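Local coordinates for DUF1214 domain-containing protein (Burkholderia cenocepacia, PDB 6ANS), which is of unknown function but carries two matches to the DUF1214 family and binds a sodium ion in the crystal, at residues His97-Pro107 and Gln307-Tyr318; Glu289-Val298 and Gly336-Ala344. All blocks are in the same frame, centred on the assembly; numbering follows the deposited sequence.

Contact 1 (His97-Pro107 and Gln307-Tyr318); sequences HETAKIGADNP and QLNNYWMESLDY. With NA (sodium ion), chain F.
Lys101 passes its extended chain alongside the Tyr318 ring, the two side chains running counter to each other, NZ 3.5 Å from Tyr318 CE2, and ends among the polar atoms of Ser315. Its NZ donates to Ser315 OG at 2.9 Å and to Ser315 O, the latter from above the carbonyl plane. A water held by NZ links it to Glu98 O and Asp317 OD1, and a long flexible amine suits a place where so many oxygens converge; Asp317 OD2 forms a salt bridge with Arg319. Nearer its backbone, Lys101 packs CB against Glu314 CB, 3.8 Å away.

Asp105, on the same loop as Lys101, grips the same serine: OD1 takes the Ser315 N-H on its syn lone pair in a straight bond of 2.8 Å, while OD2 lies doubtfully close to Ser315 OG, at 2.4 Å. With CG between its own backbone N and carbonyl carbon (chi1 56°), the carboxylate brings OD1 to that N-H. The nearby ammonium group would probably help to stabilise its negative charge.

Pro107 lays CB over one face of the Tyr318 ring, 3.8 Å from the ring centroid and 22° off the normal, a CH-pi contact that suits the flat ring and the rigid pyrrolidine. Gln307 NE2 reaches Asp105 O at 2.7 Å and also donates to Asn309 OD1, which holds the amide in place; Gln307 OE1 is hydrogen-bonded to Arg366. Ala104 N donates to Met313 O, and the carbonyls of Gly103 and Ala104 bind the sodium ion, each at 2.4 Å.

The 97-107 loop, which follows helix 60-83, is pinned to strand 303-309 and the turn and loop that follow. Strand 360-368 lies against Ala104 and Gln307, Arg72 of helix 60-83 pairs with Glu314, and Ile102 packs on helices 60-83 and 224-251.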
loop_
_atom_site.group_PDB
_atom_site.type_symbol
_atom_site.label_atom_id
_atom_site.label_comp_id
_atom_site.label_asym_id
_atom_site.label_seq_id
_atom_site.Cartn_x
_atom_site.Cartn_y
_atom_site.Cartn_z
ATOM N N HIS A 97 -4.387 5.816 5.993
ATOM C CA HIS A 97 -4.864 4.573 6.584
ATOM C C HIS A 97 -3.996 4.260 7.802
ATOM O O HIS A 97 -3.303 5.138 8.332
ATOM C CB HIS A 97 -4.843 3.451 5.529
ATOM C CG HIS A 97 -3.522 3.330 4.825
ATOM N ND1 HIS A 97 -2.446 2.656 5.364
ATOM C CD2 HIS A 97 -3.087 3.849 3.647
ATOM C CE1 HIS A 97 -1.418 2.732 4.533
ATOM N NE2 HIS A 97 -1.785 3.443 3.481
ATOM N N GLU A 98 -3.970 2.991 8.196
ATOM C CA GLU A 98 -3.313 2.626 9.444
ATOM C C GLU A 98 -1.815 2.896 9.412
ATOM O O GLU A 98 -1.231 3.167 10.462
ATOM C CB GLU A 98 -3.568 1.153 9.774
ATOM C CG GLU A 98 -5.011 0.828 10.086
ATOM C CD GLU A 98 -5.825 0.549 8.833
ATOM O OE1 GLU A 98 -5.268 0.643 7.707
ATOM O OE2 GLU A 98 -7.024 0.223 8.984
ATOM N N THR A 99 -1.167 2.831 8.241
ATOM C CA THR A 99 0.291 2.966 8.206
ATOM C C THR A 99 0.785 4.095 7.298
ATOM O O THR A 99 1.974 4.136 6.977
ATOM C CB THR A 99 0.969 1.656 7.787
ATOM O OG1 THR A 99 0.649 1.364 6.423
ATOM C CG2 THR A 99 0.547 0.461 8.696
ATOM N N ALA A 100 -0.081 5.022 6.895
ATOM C CA ALA A 100 0.353 6.205 6.149
ATOM C C ALA A 100 -0.675 7.290 6.388
ATOM O O ALA A 100 -1.865 7.053 6.165
ATOM C CB ALA A 100 0.477 5.921 4.643
ATOM N N LYS A 101 -0.232 8.467 6.844
ATOM C CA LYS A 101 -1.151 9.431 7.431
ATOM C C LYS A 101 -0.790 10.866 7.062
ATOM O O LYS A 101 0.388 11.233 7.042
ATOM C CB LYS A 101 -1.181 9.268 8.957
ATOM C CG LYS A 101 -1.729 7.904 9.420
ATOM C CD LYS A 101 -1.649 7.740 10.937
ATOM C CE LYS A 101 -2.204 6.374 11.377
ATOM N NZ LYS A 101 -2.225 6.265 12.857
ATOM N N ILE A 102 -1.814 11.682 6.797
ATOM C CA ILE A 102 -1.632 13.065 6.358
ATOM C C ILE A 102 -2.661 13.970 7.027
ATOM O O ILE A 102 -3.869 13.713 6.945
ATOM C CB ILE A 102 -1.773 13.208 4.831
ATOM C CG1 ILE A 102 -0.664 12.473 4.081
ATOM C CG2 ILE A 102 -1.798 14.703 4.448
ATOM C CD1 ILE A 102 -0.889 12.444 2.560
ATOM N N GLY A 103 -2.185 15.047 7.652
ATOM C CA GLY A 103 -3.021 16.206 7.923
ATOM C C GLY A 103 -4.159 15.976 8.892
ATOM O O GLY A 103 -5.277 16.428 8.645
ATOM N N ALA A 104 -3.875 15.333 10.023
ATOM C CA ALA A 104 -4.901 14.916 10.980
ATOM C C ALA A 104 -5.889 13.964 10.304
ATOM O O ALA A 104 -7.076 14.254 10.146
ATOM C CB ALA A 104 -5.618 16.126 11.598
ATOM N N ASP A 105 -5.349 12.831 9.867
ATOM C CA ASP A 105 -6.145 11.749 9.299
ATOM C C ASP A 105 -7.205 11.311 10.296
ATOM O O ASP A 105 -6.912 11.124 11.475
ATOM C CB ASP A 105 -5.254 10.559 8.940
ATOM C CG ASP A 105 -4.444 10.051 10.140
ATOM O OD1 ASP A 105 -3.621 10.833 10.661
ATOM O OD2 ASP A 105 -4.647 8.890 10.582
ATOM N N ASN A 106 -8.448 11.200 9.826
ATOM C CA ASN A 106 -9.549 10.785 10.683
ATOM C C ASN A 106 -9.504 9.275 10.884
ATOM O O ASN A 106 -9.770 8.525 9.937
ATOM C CB ASN A 106 -10.889 11.192 10.075
ATOM C CG ASN A 106 -12.049 10.995 11.042
ATOM O OD1 ASN A 106 -11.931 10.264 12.029
ATOM N ND2 ASN A 106 -13.166 11.683 10.780
ATOM N N PRO A 107 -9.218 8.789 12.094
ATOM C CA PRO A 107 -9.144 7.329 12.289
ATOM C C PRO A 107 -10.474 6.636 12.024
ATOM O O PRO A 107 -10.479 5.459 11.659
ATOM C CB PRO A 107 -8.714 7.184 13.757
ATOM C CG PRO A 107 -8.125 8.516 14.134
ATOM C CD PRO A 107 -8.932 9.526 13.339
ATOM N N GLN A 307 -9.301 13.456 18.112
ATOM C CA GLN A 307 -8.211 12.515 17.932
ATOM C C GLN A 307 -6.908 13.124 18.423
ATOM O O GLN A 307 -6.708 14.339 18.349
ATOM C CB GLN A 307 -8.055 12.122 16.464
ATOM C CG GLN A 307 -7.660 13.303 15.560
ATOM C CD GLN A 307 -7.561 12.901 14.101
ATOM O OE1 GLN A 307 -8.576 12.794 13.418
ATOM N NE2 GLN A 307 -6.334 12.678 13.616
ATOM N N LEU A 308 -6.008 12.260 18.886
ATOM C CA LEU A 308 -4.693 12.678 19.338
ATOM C C LEU A 308 -3.670 12.306 18.267
ATOM O O LEU A 308 -3.719 11.200 17.723
ATOM C CB LEU A 308 -4.356 12.033 20.682
ATOM C CG LEU A 308 -3.337 12.820 21.522
ATOM C CD1 LEU A 308 -3.944 14.168 21.939
ATOM C CD2 LEU A 308 -2.876 12.024 22.744
ATOM N N ASN A 309 -2.779 13.249 17.939
ATOM C CA ASN A 309 -1.790 13.105 16.872
ATOM C C ASN A 309 -0.387 13.361 17.399
ATOM O O ASN A 309 -0.205 13.977 18.449
ATOM C CB ASN A 309 -2.010 14.094 15.705
ATOM C CG ASN A 309 -3.461 14.159 15.241
ATOM O OD1 ASN A 309 -4.173 13.152 15.235
ATOM N ND2 ASN A 309 -3.885 15.345 14.792
ATOM N N ASN A 310 0.619 12.951 16.615
ATOM C CA ASN A 310 1.970 13.419 16.892
ATOM C C ASN A 310 2.170 14.810 16.286
ATOM O O ASN A 310 1.246 15.414 15.734
ATOM C CB ASN A 310 3.016 12.416 16.396
ATOM C CG ASN A 310 3.036 12.251 14.886
ATOM O OD1 ASN A 310 2.418 13.009 14.122
ATOM N ND2 ASN A 310 3.762 11.237 14.446
ATOM N N TYR A 311 3.397 15.336 16.398
ATOM C CA TYR A 311 3.646 16.690 15.913
ATOM C C TYR A 311 3.443 16.804 14.410
ATOM O O TYR A 311 3.089 17.881 13.916
ATOM C CB TYR A 311 5.056 17.152 16.273
ATOM C CG TYR A 311 5.281 18.602 15.894
ATOM C CD1 TYR A 311 4.847 19.627 16.726
ATOM C CD2 TYR A 311 5.905 18.944 14.697
ATOM C CE1 TYR A 311 5.036 20.950 16.400
ATOM C CE2 TYR A 311 6.124 20.272 14.363
ATOM C CZ TYR A 311 5.678 21.269 15.215
ATOM O OH TYR A 311 5.864 22.589 14.893
ATOM N N TRP A 312 3.676 15.719 13.672
ATOM C CA TRP A 312 3.528 15.670 12.219
ATOM C C TRP A 312 2.077 15.547 11.768
ATOM O O TRP A 312 1.828 15.391 10.564
ATOM C CB TRP A 312 4.383 14.502 11.695
ATOM C CG TRP A 312 5.753 14.601 12.334
ATOM C CD1 TRP A 312 6.319 13.737 13.235
ATOM C CD2 TRP A 312 6.676 15.686 12.187
ATOM N NE1 TRP A 312 7.549 14.210 13.633
ATOM C CE2 TRP A 312 7.794 15.399 13.001
ATOM C CE3 TRP A 312 6.678 16.859 11.425
ATOM C CZ2 TRP A 312 8.902 16.245 13.075
ATOM C CZ3 TRP A 312 7.781 17.702 11.503
ATOM C CH2 TRP A 312 8.876 17.388 12.323
HETATM N N MSE A 313 1.130 15.598 12.705
HETATM C CA MSE A 313 -0.306 15.559 12.423
HETATM C C MSE A 313 -0.705 14.222 11.810
HETATM O O MSE A 313 -1.660 14.108 11.042
HETATM C CB MSE A 313 -0.714 16.765 11.551
HETATM C CG MSE A 313 -0.350 18.075 12.258
HETATM SE SE MSE A 313 -1.127 19.727 11.470
HETATM C CE MSE A 313 -3.028 19.275 11.788
ATOM N N GLU A 314 0.042 13.191 12.170
ATOM C CA GLU A 314 -0.430 11.830 12.003
ATOM C C GLU A 314 -1.179 11.457 13.266
ATOM O O GLU A 314 -0.658 11.662 14.367
ATOM C CB GLU A 314 0.716 10.844 11.828
ATOM C CG GLU A 314 1.690 11.090 10.711
ATOM C CD GLU A 314 2.779 10.029 10.766
ATOM O OE1 GLU A 314 3.557 10.039 11.737
ATOM O OE2 GLU A 314 2.808 9.152 9.883
ATOM N N SER A 315 -2.370 10.881 13.116
ATOM C CA SER A 315 -3.002 10.270 14.278
ATOM C C SER A 315 -2.035 9.281 14.914
ATOM O O SER A 315 -1.214 8.657 14.232
ATOM C CB SER A 315 -4.305 9.558 13.892
ATOM O OG SER A 315 -4.078 8.540 12.932
ATOM N N LEU A 316 -2.121 9.151 16.236
ATOM C CA LEU A 316 -1.375 8.105 16.925
ATOM C C LEU A 316 -1.896 6.736 16.490
ATOM O O LEU A 316 -2.848 6.656 15.707
ATOM C CB LEU A 316 -1.449 8.307 18.439
ATOM C CG LEU A 316 -0.824 9.631 18.929
ATOM C CD1 LEU A 316 -0.857 9.711 20.457
ATOM C CD2 LEU A 316 0.597 9.813 18.405
ATOM N N ASP A 317 -1.277 5.645 16.946
ATOM C CA ASP A 317 -1.548 4.359 16.303
ATOM C C ASP A 317 -2.806 3.739 16.900
ATOM O O ASP A 317 -2.753 2.959 17.856
ATOM C CB ASP A 317 -0.351 3.427 16.419
ATOM C CG ASP A 317 -0.562 2.108 15.655
ATOM O OD1 ASP A 317 -1.641 1.934 15.041
ATOM O OD2 ASP A 317 0.350 1.258 15.659
ATOM N N TYR A 318 -3.953 4.032 16.279
ATOM C CA TYR A 318 -5.221 3.558 16.822
ATOM C C TYR A 318 -5.426 2.049 16.687
ATOM O O TYR A 318 -6.440 1.542 17.191
ATOM C CB TYR A 318 -6.383 4.295 16.170
ATOM C CG TYR A 318 -6.335 4.336 14.655
ATOM C CD1 TYR A 318 -6.885 3.310 13.891
ATOM C CD2 TYR A 318 -5.718 5.402 13.993
ATOM C CE1 TYR A 318 -6.838 3.346 12.498
ATOM C CE2 TYR A 318 -5.653 5.445 12.609
ATOM C CZ TYR A 318 -6.215 4.427 11.863
ATOM O OH TYR A 318 -6.165 4.482 10.485
HETATM NA NA NA F . -7.459 15.633 8.194
HETATM O O HOH W 1 -5.462 6.672 9.156
HETATM O O HOH W 2 -2.630 3.451 12.876
HETATM O O HOH W 3 2.211 9.433 7.484
HETATM O O HOH W 4 0.424 15.469 8.063
HETATM O O HOH W 5 -8.731 3.860 9.294
#

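Contact 2 (Glu289-Val298 and Gly336-Ala344); sequences EALVIDVDTV and GGVTVIVAA
Val342, Val338 and Ile293 bury large areas where the strands 289-295 and 338-343 pair, and all three project from the same face of the sheet. Ile293 has CG1 beside its backbone N (chi1 -48°), from which the chain carries CD1 to Val342 CG2, 4.0 Å away; Val342 also sets its CB 3.9 Å from Leu291 CB. Val338 lies side by side with Val295 and meets Val298 at the far end, CG2 to CG2 at 3.6 Å. Such beta-branched residues favour extended backbone and fill this buried face, where Ile293 and Val295 reach strand 360-368.

The backbone ties are regular: Leu291, Ile293 and Val295 each form a reciprocal pair of hydrogen bonds, with Val342, Val340 and Val338 respectively. On the other face, Ile341 folds CD1 against both methyls of Val292, and Leu386 of helix 383-389 covers them. The polar pair there is Thr339 and Asp294: Thr339 OG1 donates to Asp294 OD1 at 2.5 Å, nearly in line with the C-O bond, the two side chains pointing the same way. Asn333 ND2 is also hydrogen-bonded to that hydroxyl. Past the strands, Gly337 CA lies 3.3 Å from Val295 O, where a CB would clash with that oxygen.

Together these are the two central strands of a mixed four-stranded sheet, an antiparallel ladder flanked by strand 377-382 beside 289-295 and by strand 351-354, parallel to 338-343.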
loop_
_atom_site.group_PDB
_atom_site.type_symbol
_atom_site.label_atom_id
_atom_site.label_comp_id
_atom_site.label_asym_id
_atom_site.label_seq_id
_atom_site.Cartn_x
_atom_site.Cartn_y
_atom_site.Cartn_z
ATOM N N GLU A 289 0.845 14.914 34.050
ATOM C CA GLU A 289 -0.162 15.899 33.694
ATOM C C GLU A 289 -1.231 15.303 32.787
ATOM O O GLU A 289 -0.997 14.335 32.056
ATOM C CB GLU A 289 0.474 17.104 33.004
ATOM C CG GLU A 289 1.387 17.911 33.914
ATOM C CD GLU A 289 2.046 19.058 33.189
ATOM O OE1 GLU A 289 2.382 18.880 32.000
ATOM O OE2 GLU A 289 2.212 20.138 33.795
ATOM N N ALA A 290 -2.411 15.907 32.840
ATOM C CA ALA A 290 -3.512 15.537 31.974
ATOM C C ALA A 290 -4.137 16.800 31.409
ATOM O O ALA A 290 -4.162 17.846 32.065
ATOM C CB ALA A 290 -4.566 14.707 32.725
ATOM N N LEU A 291 -4.635 16.693 30.182
ATOM C CA LEU A 291 -5.383 17.764 29.541
ATOM C C LEU A 291 -6.862 17.418 29.617
ATOM O O LEU A 291 -7.294 16.402 29.061
ATOM C CB LEU A 291 -4.948 17.944 28.087
ATOM C CG LEU A 291 -5.619 19.129 27.383
ATOM C CD1 LEU A 291 -5.152 20.463 27.971
ATOM C CD2 LEU A 291 -5.389 19.080 25.896
ATOM N N VAL A 292 -7.635 18.265 30.291
ATOM C CA VAL A 292 -9.065 18.054 30.472
ATOM C C VAL A 292 -9.803 18.913 29.459
ATOM O O VAL A 292 -9.732 20.146 29.514
ATOM C CB VAL A 292 -9.508 18.399 31.900
ATOM C CG1 VAL A 292 -11.001 18.096 32.076
ATOM C CG2 VAL A 292 -8.652 17.649 32.923
ATOM N N ILE A 293 -10.523 18.263 28.547
ATOM C CA ILE A 293 -11.297 18.928 27.506
ATOM C C ILE A 293 -12.773 18.779 27.845
ATOM O O ILE A 293 -13.222 17.683 28.200
ATOM C CB ILE A 293 -10.996 18.340 26.115
ATOM C CG1 ILE A 293 -9.482 18.225 25.885
ATOM C CG2 ILE A 293 -11.655 19.165 25.019
ATOM C CD1 ILE A 293 -9.114 17.452 24.625
ATOM N N ASP A 294 -13.526 19.876 27.722
ATOM C CA ASP A 294 -14.941 19.909 28.075
ATOM C C ASP A 294 -15.734 20.645 27.013
ATOM O O ASP A 294 -15.318 21.710 26.545
ATOM C CB ASP A 294 -15.185 20.618 29.411
ATOM C CG ASP A 294 -14.805 19.776 30.597
ATOM O OD1 ASP A 294 -15.478 18.758 30.847
ATOM O OD2 ASP A 294 -13.822 20.133 31.278
ATOM N N VAL A 295 -16.893 20.089 26.671
ATOM C CA VAL A 295 -17.953 20.807 25.972
ATOM C C VAL A 295 -19.195 20.741 26.855
ATOM O O VAL A 295 -19.538 19.670 27.372
ATOM C CB VAL A 295 -18.221 20.230 24.567
ATOM C CG1 VAL A 295 -17.032 20.516 23.643
ATOM C CG2 VAL A 295 -18.518 18.733 24.626
ATOM N N ASP A 296 -19.815 21.901 27.098
ATOM C CA ASP A 296 -20.928 21.955 28.045
ATOM C C ASP A 296 -22.179 21.304 27.479
ATOM O O ASP A 296 -22.973 20.731 28.232
ATOM C CB ASP A 296 -21.198 23.403 28.445
ATOM C CG ASP A 296 -20.032 24.011 29.205
ATOM O OD1 ASP A 296 -19.275 23.240 29.829
ATOM O OD2 ASP A 296 -19.857 25.247 29.162
ATOM N N THR A 297 -22.367 21.378 26.167
ATOM C CA THR A 297 -23.449 20.701 25.472
ATOM C C THR A 297 -22.862 20.014 24.249
ATOM O O THR A 297 -21.755 20.331 23.811
ATOM C CB THR A 297 -24.553 21.676 25.026
ATOM O OG1 THR A 297 -23.991 22.650 24.137
ATOM C CG2 THR A 297 -25.181 22.393 26.223
ATOM N N VAL A 298 -23.602 19.061 23.705
ATOM C CA VAL A 298 -23.265 18.436 22.430
ATOM C C VAL A 298 -24.296 18.890 21.401
ATOM O O VAL A 298 -25.493 18.629 21.577
ATOM C CB VAL A 298 -23.219 16.905 22.534
ATOM C CG1 VAL A 298 -22.863 16.302 21.183
ATOM C CG2 VAL A 298 -22.214 16.487 23.585
ATOM N N GLY A 336 -25.416 16.266 30.412
ATOM C CA GLY A 336 -25.399 16.302 28.962
ATOM C C GLY A 336 -24.092 16.741 28.324
ATOM O O GLY A 336 -23.922 16.562 27.107
ATOM N N GLY A 337 -23.160 17.296 29.087
ATOM C CA GLY A 337 -21.862 17.643 28.536
ATOM C C GLY A 337 -21.020 16.405 28.274
ATOM O O GLY A 337 -21.412 15.265 28.528
ATOM N N VAL A 338 -19.840 16.642 27.711
ATOM C CA VAL A 338 -18.878 15.583 27.448
ATOM C C VAL A 338 -17.504 16.053 27.897
ATOM O O VAL A 338 -17.089 17.184 27.598
ATOM C CB VAL A 338 -18.862 15.167 25.965
ATOM C CG1 VAL A 338 -17.687 14.265 25.696
ATOM C CG2 VAL A 338 -20.152 14.416 25.616
ATOM N N THR A 339 -16.809 15.182 28.623
ATOM C CA THR A 339 -15.438 15.396 29.043
ATOM C C THR A 339 -14.570 14.328 28.392
ATOM O O THR A 339 -14.972 13.160 28.299
ATOM C CB THR A 339 -15.314 15.347 30.570
ATOM O OG1 THR A 339 -16.162 16.349 31.150
ATOM C CG2 THR A 339 -13.893 15.632 30.995
ATOM N N VAL A 340 -13.405 14.752 27.901
ATOM C CA VAL A 340 -12.393 13.879 27.311
ATOM C C VAL A 340 -11.048 14.226 27.943
ATOM O O VAL A 340 -10.654 15.399 27.965
ATOM C CB VAL A 340 -12.314 14.039 25.779
ATOM C CG1 VAL A 340 -11.241 13.132 25.215
ATOM C CG2 VAL A 340 -13.661 13.752 25.123
ATOM N N ILE A 341 -10.323 13.208 28.404
ATOM C CA ILE A 341 -9.074 13.401 29.137
ATOM C C ILE A 341 -7.917 12.849 28.314
ATOM O O ILE A 341 -7.929 11.674 27.931
ATOM C CB ILE A 341 -9.117 12.714 30.509
ATOM C CG1 ILE A 341 -10.368 13.125 31.293
ATOM C CG2 ILE A 341 -7.825 12.980 31.266
ATOM C CD1 ILE A 341 -10.254 14.443 32.004
ATOM N N VAL A 342 -6.921 13.697 28.053
ATOM C CA VAL A 342 -5.660 13.306 27.424
ATOM C C VAL A 342 -4.657 13.028 28.542
ATOM O O VAL A 342 -4.371 13.921 29.348
ATOM C CB VAL A 342 -5.144 14.411 26.484
ATOM C CG1 VAL A 342 -3.890 13.975 25.776
ATOM C CG2 VAL A 342 -6.206 14.819 25.474
ATOM N N ALA A 343 -4.116 11.805 28.598
ATOM C CA ALA A 343 -3.219 11.408 29.686
ATOM C C ALA A 343 -2.503 10.106 29.338
ATOM O O ALA A 343 -2.838 9.424 28.365
ATOM C CB ALA A 343 -3.977 11.259 31.005
ATOM N N ALA A 344 -1.510 9.758 30.164
ATOM C CA ALA A 344 -0.742 8.532 29.953
ATOM C C ALA A 344 -1.507 7.277 30.373
ATOM O O ALA A 344 -1.274 6.199 29.815
ATOM C CB ALA A 344 0.581 8.601 30.724
HETATM O O HOH W 6 -0.051 11.927 31.791
#

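How the contacts relate
The centres of contact 1 and contact 2 lie about 20 Å apart, yet the two meet directly: Leu308 CD2 packs 3.7 Å from Val342 CG1. Strand 289-295 leads on to strand 303-309, and the segments alternate along the sequence in the order 97-107, 289-298, 307-318, 336-344. Strand 303-309, part of a second sheet, packs on contact 2 through Leu308 and on the 97-107 loop through Gln307, which turns the opposite way. Of the two contacts, contact 1 supplies sodium ligands, and the other ligands lie outside both. Contact 2 sits farther out, its centre about 24 Å from the centre of the chain against 8 Å for contact 1.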